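Local coordinates for conserved hypothetical protein (Thermoplasma acidophilum, PDB 1RLH) that is of unknown function but belongs to the adenosine-specific kinase family and may act as an adenosine monophosphate-protein transferase, at residues 55-69 and 72-86. Numbering follows the deposited sequence.
Sequences KYGIGFSEASGDRLI and DGNDDDLVKACIENI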
ATOM      1  N   LYS A  55     -16.703  -0.499  -2.659  1.00 31.87           N
ATOM      2  CA  LYS A  55     -16.039  -1.791  -2.570  1.00 29.76           C
ATOM      3  C   LYS A  55     -14.588  -1.499  -2.224  1.00 27.92           C
ATOM      4  O   LYS A  55     -13.984  -0.585  -2.785  1.00 27.49           O
ATOM      5  CB  LYS A  55     -16.127  -2.532  -3.907  1.00 32.39           C
ATOM      6  CG  LYS A  55     -17.547  -2.881  -4.328  1.00 33.82           C
ATOM      7  CD  LYS A  55     -18.206  -3.812  -3.321  1.00 37.92           C
ATOM      8  CE  LYS A  55     -19.627  -4.166  -3.738  1.00 41.47           C
ATOM      9  NZ  LYS A  55     -20.276  -5.085  -2.759  1.00 43.09           N
ATOM     10  N   TYR A  56     -14.024  -2.267  -1.300  1.00 24.77           N
ATOM     11  CA  TYR A  56     -12.647  -2.021  -0.901  1.00 23.40           C
ATOM     12  C   TYR A  56     -11.936  -3.266  -0.405  1.00 23.66           C
ATOM     13  O   TYR A  56     -12.547  -4.309  -0.170  1.00 24.41           O
ATOM     14  CB  TYR A  56     -12.613  -0.957   0.202  1.00 22.34           C
ATOM     15  CG  TYR A  56     -12.944  -1.492   1.579  1.00 25.19           C
ATOM     16  CD1 TYR A  56     -11.931  -1.803   2.491  1.00 24.16           C
ATOM     17  CD2 TYR A  56     -14.268  -1.720   1.963  1.00 24.60           C
ATOM     18  CE1 TYR A  56     -12.229  -2.327   3.752  1.00 25.87           C
ATOM     19  CE2 TYR A  56     -14.574  -2.246   3.222  1.00 26.44           C
ATOM     20  CZ  TYR A  56     -13.550  -2.546   4.109  1.00 27.40           C
ATOM     21  OH  TYR A  56     -13.852  -3.062   5.352  1.00 27.56           O
ATOM     22  N   GLY A  57     -10.628  -3.127  -0.246  1.00 21.49           N
ATOM     23  CA  GLY A  57      -9.807  -4.208   0.248  1.00 19.04           C
ATOM     24  C   GLY A  57      -8.644  -3.570   0.981  1.00 18.55           C
ATOM     25  O   GLY A  57      -8.257  -2.442   0.662  1.00 17.95           O
ATOM     26  N   ILE A  58      -8.105  -4.269   1.972  1.00 18.61           N
ATOM     27  CA  ILE A  58      -6.967  -3.769   2.730  1.00 18.94           C
ATOM     28  C   ILE A  58      -5.981  -4.902   2.968  1.00 18.94           C
ATOM     29  O   ILE A  58      -6.376  -6.008   3.332  1.00 19.36           O
ATOM     30  CB  ILE A  58      -7.369  -3.238   4.122  1.00 21.71           C
ATOM     31  CG1 ILE A  58      -8.478  -2.197   4.003  1.00 22.93           C
ATOM     32  CG2 ILE A  58      -6.147  -2.624   4.804  1.00 21.26           C
ATOM     33  CD1 ILE A  58      -9.009  -1.727   5.348  1.00 24.90           C
ATOM     34  N   GLY A  59      -4.701  -4.610   2.763  1.00 17.05           N
ATOM     35  CA  GLY A  59      -3.646  -5.583   2.986  1.00 16.19           C
ATOM     36  C   GLY A  59      -2.669  -4.969   3.972  1.00 17.35           C
ATOM     37  O   GLY A  59      -2.401  -3.772   3.902  1.00 16.10           O
ATOM     38  N   PHE A  60      -2.138  -5.776   4.887  1.00 17.32           N
ATOM     39  CA  PHE A  60      -1.204  -5.281   5.902  1.00 16.80           C
ATOM     40  C   PHE A  60      -0.065  -6.278   6.107  1.00 16.31           C
ATOM     41  O   PHE A  60      -0.302  -7.466   6.307  1.00 17.79           O
ATOM     42  CB  PHE A  60      -1.952  -5.060   7.225  1.00 15.82           C
ATOM     43  CG  PHE A  60      -1.061  -4.663   8.374  1.00 19.65           C
ATOM     44  CD1 PHE A  60      -0.392  -3.442   8.369  1.00 21.74           C
ATOM     45  CD2 PHE A  60      -0.881  -5.520   9.457  1.00 18.19           C
ATOM     46  CE1 PHE A  60       0.445  -3.078   9.431  1.00 21.96           C
ATOM     47  CE2 PHE A  60      -0.049  -5.168  10.521  1.00 20.45           C
ATOM     48  CZ  PHE A  60       0.617  -3.944  10.508  1.00 20.65           C
ATOM     49  N   SER A  61       1.168  -5.786   6.069  1.00 15.91           N
ATOM     50  CA  SER A  61       2.335  -6.644   6.229  1.00 16.71           C
ATOM     51  C   SER A  61       2.795  -6.695   7.691  1.00 15.83           C
ATOM     52  O   SER A  61       3.554  -5.841   8.145  1.00 15.79           O
ATOM     53  CB  SER A  61       3.472  -6.132   5.331  1.00 16.07           C
ATOM     54  OG  SER A  61       4.397  -7.156   4.989  1.00 15.52           O
ATOM     55  N   GLU A  62       2.326  -7.694   8.429  1.00 15.42           N
ATOM     56  CA  GLU A  62       2.721  -7.846   9.828  1.00 16.40           C
ATOM     57  C   GLU A  62       4.250  -7.987   9.843  1.00 16.93           C
ATOM     58  O   GLU A  62       4.799  -8.852   9.161  1.00 16.93           O
ATOM     59  CB  GLU A  62       2.025  -9.078  10.416  1.00 17.17           C
ATOM     60  CG  GLU A  62       2.372  -9.370  11.858  1.00 18.88           C
ATOM     61  CD  GLU A  62       1.509 -10.474  12.442  1.00 20.42           C
ATOM     62  OE1 GLU A  62       1.002 -11.309  11.669  1.00 18.63           O
ATOM     63  OE2 GLU A  62       1.347 -10.507  13.676  1.00 23.69           O
ATOM     64  N   ALA A  63       4.929  -7.137  10.616  1.00 15.73           N
ATOM     65  CA  ALA A  63       6.397  -7.107  10.648  1.00 15.59           C
ATOM     66  C   ALA A  63       7.131  -7.979  11.666  1.00 17.73           C
ATOM     67  O   ALA A  63       8.359  -8.084  11.620  1.00 18.08           O
ATOM     68  CB  ALA A  63       6.865  -5.651  10.794  1.00 13.75           C
ATOM     69  N   SER A  64       6.388  -8.584  12.586  1.00 19.84           N
ATOM     70  CA  SER A  64       6.973  -9.448  13.605  1.00 21.76           C
ATOM     71  C   SER A  64       5.930 -10.473  14.021  1.00 21.94           C
ATOM     72  O   SER A  64       4.855 -10.547  13.431  1.00 21.15           O
ATOM     73  CB  SER A  64       7.393  -8.624  14.822  1.00 23.21           C
ATOM     74  OG  SER A  64       6.263  -8.005  15.418  1.00 25.80           O
ATOM     75  N   GLY A  65       6.241 -11.255  15.050  1.00 25.46           N
ATOM     76  CA  GLY A  65       5.301 -12.263  15.500  1.00 23.86           C
ATOM     77  C   GLY A  65       5.019 -13.263  14.398  1.00 22.75           C
ATOM     78  O   GLY A  65       5.941 -13.882  13.874  1.00 23.99           O
ATOM     79  N   ASP A  66       3.748 -13.414  14.036  1.00 22.65           N
ATOM     80  CA  ASP A  66       3.358 -14.352  12.988  1.00 20.83           C
ATOM     81  C   ASP A  66       3.870 -13.940  11.609  1.00 19.38           C
ATOM     82  O   ASP A  66       3.992 -14.778  10.720  1.00 19.26           O
ATOM     83  CB  ASP A  66       1.834 -14.493  12.938  1.00 20.68           C
ATOM     84  CG  ASP A  66       1.257 -15.094  14.207  1.00 24.09           C
ATOM     85  OD1 ASP A  66       2.041 -15.476  15.101  1.00 23.89           O
ATOM     86  OD2 ASP A  66       0.015 -15.184  14.309  1.00 24.60           O
ATOM     87  N   ARG A  67       4.158 -12.651  11.434  1.00 17.65           N
ATOM     88  CA  ARG A  67       4.660 -12.135  10.157  1.00 17.57           C
ATOM     89  C   ARG A  67       3.761 -12.520   8.982  1.00 17.57           C
ATOM     90  O   ARG A  67       4.242 -12.846   7.896  1.00 18.27           O
ATOM     91  CB  ARG A  67       6.079 -12.650   9.900  1.00 18.55           C
ATOM     92  CG  ARG A  67       7.121 -12.105  10.874  1.00 18.05           C
ATOM     93  CD  ARG A  67       8.460 -12.812  10.716  1.00 18.89           C
ATOM     94  NE  ARG A  67       8.980 -12.736   9.353  1.00 21.00           N
ATOM     95  CZ  ARG A  67      10.114 -13.311   8.959  1.00 23.49           C
ATOM     96  NH1 ARG A  67      10.843 -14.004   9.827  1.00 24.58           N
ATOM     97  NH2 ARG A  67      10.525 -13.197   7.702  1.00 18.47           N
ATOM     98  N   LEU A  68       2.452 -12.471   9.197  1.00 17.71           N
ATOM     99  CA  LEU A  68       1.513 -12.828   8.145  1.00 18.23           C
ATOM    100  C   LEU A  68       0.934 -11.616   7.425  1.00 18.20           C
ATOM    101  O   LEU A  68       0.850 -10.532   7.988  1.00 19.51           O
ATOM    102  CB  LEU A  68       0.355 -13.643   8.734  1.00 18.50           C
ATOM    103  CG  LEU A  68       0.696 -15.007   9.338  1.00 18.86           C
ATOM    104  CD1 LEU A  68      -0.557 -15.611   9.974  1.00 19.20           C
ATOM    105  CD2 LEU A  68       1.246 -15.914   8.247  1.00 16.26           C
ATOM    106  N   ILE A  69       0.554 -11.811   6.168  1.00 18.80           N
ATOM    107  CA  ILE A  69      -0.088 -10.751   5.410  1.00 18.52           C
ATOM    108  C   ILE A  69      -1.511 -10.807   5.956  1.00 19.83           C
ATOM    109  O   ILE A  69      -2.141 -11.869   5.949  1.00 20.62           O
ATOM    110  CB  ILE A  69      -0.096 -11.049   3.891  1.00 18.50           C
ATOM    111  CG1 ILE A  69       1.333 -10.955   3.340  1.00 18.56           C
ATOM    112  CG2 ILE A  69      -1.024 -10.076   3.168  1.00 19.09           C
ATOM    113  CD1 ILE A  69       1.440 -11.163   1.834  1.00 17.79           C
ATOM    114  N   ASP A  72      -8.620  -7.449   4.995  1.00 20.24           N
ATOM    115  CA  ASP A  72     -10.023  -7.192   5.294  1.00 22.29           C
ATOM    116  C   ASP A  72     -10.595  -6.546   4.036  1.00 22.34           C
ATOM    117  O   ASP A  72      -9.843  -6.124   3.156  1.00 21.66           O
ATOM    118  CB  ASP A  72     -10.173  -6.235   6.484  1.00 24.97           C
ATOM    119  CG  ASP A  72     -10.374  -6.963   7.809  1.00 32.31           C
ATOM    120  OD1 ASP A  72     -11.328  -7.760   7.916  1.00 32.63           O
ATOM    121  OD2 ASP A  72      -9.583  -6.731   8.751  1.00 32.42           O
ATOM    122  N   GLY A  73     -11.917  -6.473   3.946  1.00 22.27           N
ATOM    123  CA  GLY A  73     -12.536  -5.876   2.777  1.00 24.15           C
ATOM    124  C   GLY A  73     -13.888  -6.489   2.479  1.00 27.53           C
ATOM    125  O   GLY A  73     -14.331  -7.393   3.187  1.00 28.03           O
ATOM    126  N   ASN A  74     -14.545  -6.000   1.431  1.00 27.55           N
ATOM    127  CA  ASN A  74     -15.858  -6.510   1.051  1.00 28.86           C
ATOM    128  C   ASN A  74     -15.910  -6.872  -0.429  1.00 30.34           C
ATOM    129  O   ASN A  74     -16.985  -7.031  -1.002  1.00 31.29           O
ATOM    130  CB  ASN A  74     -16.939  -5.471   1.358  1.00 27.99           C
ATOM    131  CG  ASN A  74     -16.744  -4.180   0.587  1.00 27.53           C
ATOM    132  OD1 ASN A  74     -15.926  -4.108  -0.334  1.00 26.71           O
ATOM    133  ND2 ASN A  74     -17.500  -3.152   0.956  1.00 27.03           N
ATOM    134  N   ASP A  75     -14.740  -6.991  -1.045  1.00 30.64           N
ATOM    135  CA  ASP A  75     -14.645  -7.338  -2.455  1.00 32.20           C
ATOM    136  C   ASP A  75     -13.465  -8.281  -2.635  1.00 33.82           C
ATOM    137  O   ASP A  75     -12.320  -7.913  -2.373  1.00 33.05           O
ATOM    138  CB  ASP A  75     -14.453  -6.072  -3.297  1.00 32.03           C
ATOM    139  CG  ASP A  75     -14.395  -6.360  -4.783  1.00 32.97           C
ATOM    140  OD1 ASP A  75     -13.376  -6.907  -5.252  1.00 33.53           O
ATOM    141  OD2 ASP A  75     -15.374  -6.039  -5.486  1.00 36.82           O
ATOM    142  N   ASP A  76     -13.751  -9.501  -3.078  1.00 33.94           N
ATOM    143  CA  ASP A  76     -12.717 -10.510  -3.269  1.00 34.50           C
ATOM    144  C   ASP A  76     -11.597 -10.102  -4.216  1.00 32.69           C
ATOM    145  O   ASP A  76     -10.427 -10.355  -3.935  1.00 32.70           O
ATOM    146  CB  ASP A  76     -13.341 -11.824  -3.747  1.00 38.99           C
ATOM    147  CG  ASP A  76     -14.133 -12.516  -2.656  1.00 43.15           C
ATOM    148  OD1 ASP A  76     -13.592 -12.669  -1.542  1.00 47.23           O
ATOM    149  OD2 ASP A  76     -15.290 -12.910  -2.910  1.00 48.19           O
ATOM    150  N   ASP A  77     -11.950  -9.477  -5.334  1.00 30.65           N
ATOM    151  CA  ASP A  77     -10.945  -9.053  -6.300  1.00 29.99           C
ATOM    152  C   ASP A  77     -10.012  -7.995  -5.724  1.00 27.11           C
ATOM    153  O   ASP A  77      -8.805  -8.035  -5.957  1.00 26.13           O
ATOM    154  CB  ASP A  77     -11.610  -8.512  -7.568  1.00 32.49           C
ATOM    155  CG  ASP A  77     -12.458  -9.553  -8.271  1.00 37.80           C
ATOM    156  OD1 ASP A  77     -11.960 -10.677  -8.494  1.00 38.70           O
ATOM    157  OD2 ASP A  77     -13.623  -9.244  -8.603  1.00 42.82           O
ATOM    158  N   LEU A  78     -10.568  -7.045  -4.976  1.00 25.37           N
ATOM    159  CA  LEU A  78      -9.752  -5.991  -4.378  1.00 22.61           C
ATOM    160  C   LEU A  78      -8.889  -6.544  -3.250  1.00 22.98           C
ATOM    161  O   LEU A  78      -7.724  -6.162  -3.099  1.00 20.49           O
ATOM    162  CB  LEU A  78     -10.636  -4.859  -3.852  1.00 23.03           C
ATOM    163  CG  LEU A  78     -11.479  -4.129  -4.902  1.00 23.67           C
ATOM    164  CD1 LEU A  78     -12.189  -2.949  -4.254  1.00 23.43           C
ATOM    165  CD2 LEU A  78     -10.589  -3.650  -6.035  1.00 23.66           C
ATOM    166  N   VAL A  79      -9.461  -7.439  -2.451  1.00 21.30           N
ATOM    167  CA  VAL A  79      -8.719  -8.042  -1.356  1.00 21.30           C
ATOM    168  C   VAL A  79      -7.543  -8.847  -1.905  1.00 21.74           C
ATOM    169  O   VAL A  79      -6.431  -8.746  -1.396  1.00 20.62           O
ATOM    170  CB  VAL A  79      -9.618  -8.972  -0.503  1.00 22.71           C
ATOM    171  CG1 VAL A  79      -8.766  -9.750   0.490  1.00 20.14           C
ATOM    172  CG2 VAL A  79     -10.662  -8.151   0.241  1.00 22.83           C
ATOM    173  N   LYS A  80      -7.787  -9.636  -2.949  1.00 21.30           N
ATOM    174  CA  LYS A  80      -6.730 -10.444  -3.549  1.00 23.02           C
ATOM    175  C   LYS A  80      -5.624  -9.570  -4.126  1.00 21.52           C
ATOM    176  O   LYS A  80      -4.450  -9.921  -4.065  1.00 21.82           O
ATOM    177  CB  LYS A  80      -7.296 -11.346  -4.652  1.00 26.01           C
ATOM    178  CG  LYS A  80      -8.199 -12.450  -4.131  1.00 30.90           C
ATOM    179  CD  LYS A  80      -8.752 -13.298  -5.263  1.00 35.17           C
ATOM    180  CE  LYS A  80      -9.767 -14.295  -4.740  1.00 37.52           C
ATOM    181  NZ  LYS A  80      -9.201 -15.111  -3.635  1.00 39.20           N
ATOM    182  N   ALA A  81      -6.004  -8.432  -4.697  1.00 20.98           N
ATOM    183  CA  ALA A  81      -5.021  -7.520  -5.265  1.00 19.29           C
ATOM    184  C   ALA A  81      -4.176  -6.921  -4.139  1.00 18.09           C
ATOM    185  O   ALA A  81      -2.968  -6.756  -4.294  1.00 19.06           O
ATOM    186  CB  ALA A  81      -5.715  -6.415  -6.054  1.00 18.73           C
ATOM    187  N   CYS A  82      -4.810  -6.597  -3.012  1.00 18.22           N
ATOM    188  CA  CYS A  82      -4.086  -6.032  -1.866  1.00 17.72           C
ATOM    189  C   CYS A  82      -3.085  -7.034  -1.312  1.00 17.55           C
ATOM    190  O   CYS A  82      -1.967  -6.678  -0.944  1.00 17.43           O
ATOM    191  CB  CYS A  82      -5.050  -5.624  -0.749  1.00 16.18           C
ATOM    192  SG  CYS A  82      -5.995  -4.131  -1.085  1.00 17.28           S
ATOM    193  N   ILE A  83      -3.498  -8.293  -1.232  1.00 18.42           N
ATOM    194  CA  ILE A  83      -2.620  -9.340  -0.731  1.00 18.32           C
ATOM    195  C   ILE A  83      -1.422  -9.483  -1.662  1.00 18.97           C
ATOM    196  O   ILE A  83      -0.278  -9.540  -1.209  1.00 18.21           O
ATOM    197  CB  ILE A  83      -3.371 -10.694  -0.632  1.00 18.76           C
ATOM    198  CG1 ILE A  83      -4.419 -10.621   0.483  1.00 19.55           C
ATOM    199  CG2 ILE A  83      -2.387 -11.826  -0.364  1.00 20.02           C
ATOM    200  CD1 ILE A  83      -5.369 -11.807   0.530  1.00 20.47           C
ATOM    201  N   GLU A  84      -1.684  -9.531  -2.965  1.00 18.01           N
ATOM    202  CA  GLU A  84      -0.610  -9.670  -3.945  1.00 17.05           C
ATOM    203  C   GLU A  84       0.358  -8.486  -3.872  1.00 17.54           C
ATOM    204  O   GLU A  84       1.573  -8.666  -3.949  1.00 17.24           O
ATOM    205  CB  GLU A  84      -1.206  -9.789  -5.356  1.00 18.87           C
ATOM    206  CG  GLU A  84      -0.192  -9.805  -6.511  1.00 18.80           C
ATOM    207  CD  GLU A  84       0.799 -10.959  -6.453  1.00 22.17           C
ATOM    208  OE1 GLU A  84       0.570 -11.925  -5.694  1.00 23.16           O
ATOM    209  OE2 GLU A  84       1.810 -10.904  -7.185  1.00 20.48           O
ATOM    210  N   ASN A  85      -0.176  -7.278  -3.720  1.00 17.05           N
ATOM    211  CA  ASN A  85       0.676  -6.097  -3.640  1.00 16.36           C
ATOM    212  C   ASN A  85       1.564  -6.122  -2.403  1.00 15.70           C
ATOM    213  O   ASN A  85       2.736  -5.761  -2.476  1.00 16.55           O
ATOM    214  CB  ASN A  85      -0.163  -4.819  -3.673  1.00 15.81           C
ATOM    215  CG  ASN A  85      -0.760  -4.561  -5.040  1.00 17.17           C
ATOM    216  OD1 ASN A  85      -0.177  -4.937  -6.057  1.00 16.75           O
ATOM    217  ND2 ASN A  85      -1.917  -3.906  -5.077  1.00 15.32           N
ATOM    218  N   ILE A  86       1.007  -6.545  -1.271  1.00 16.34           N
ATOM    219  CA  ILE A  86       1.780  -6.635  -0.035  1.00 15.09           C
ATOM    220  C   ILE A  86       2.890  -7.664  -0.236  1.00 15.48           C
ATOM    221  O   ILE A  86       4.023  -7.465   0.200  1.00 16.72           O
ATOM    222  CB  ILE A  86       0.891  -7.067   1.161  1.00 14.27           C
ATOM    223  CG1 ILE A  86      -0.046  -5.923   1.556  1.00 13.49           C
ATOM    224  CG2 ILE A  86       1.762  -7.466   2.361  1.00 14.80           C
ATOM    225  CD1 ILE A  86       0.682  -4.683   2.068  1.00 15.84           C
TER
HETATM  226  O   HOH W   1       4.919  -5.853   2.379  1.00 16.42           O
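I58 and D72 form an antiparallel hydrogen-bonded pair, I58 N reaching D72 O at 2.8 Å and D72 N returning to I58 O, next to the non-hydrogen-bonded pair G57-G73. One step on, the side-chain OD1 of N74 accepts from Y56 N at 2.8 Å in a fairly straight bond (163° at the hydrogen), while the backbone N of N74 keeps its bond to Y56 O. N74 CG lies between its own backbone N and carbonyl carbon (chi1 61°), which folds the amide back onto the strand; there ND2 also binds S54 O, so both ends of the amide are gripped. The Y56 ring lies over G73, whose CA sits 3.9 Å from the ring centroid in a CH-pi contact, and the hydroxyl beyond is held by N44. This is a beta hairpin running straight into a helix, with strand 69-73 at the edge of a five-stranded antiparallel sheet and the helix turned back along one face, the axis of its 76-86 part 24° from that of strand 55-61. D75 is the N-cap, its OD1 accepting from L78 N. L78 CD1 lies 3.3 Å from K55 O, and C82 SG lies 3.3 Å from G57 O. G57 and G59, without side chains, let the helix axis come within 6.4 Å of the strand axis, and C82 CB packs on G59 N. Further along, I86 lays CG1 along G59 and turns CG2 to I69, with CG1 of I69 3.6 Å from CG2 of I86, the two side chains sliding past each other in opposite directions. A water joins S61 OG to I86 O.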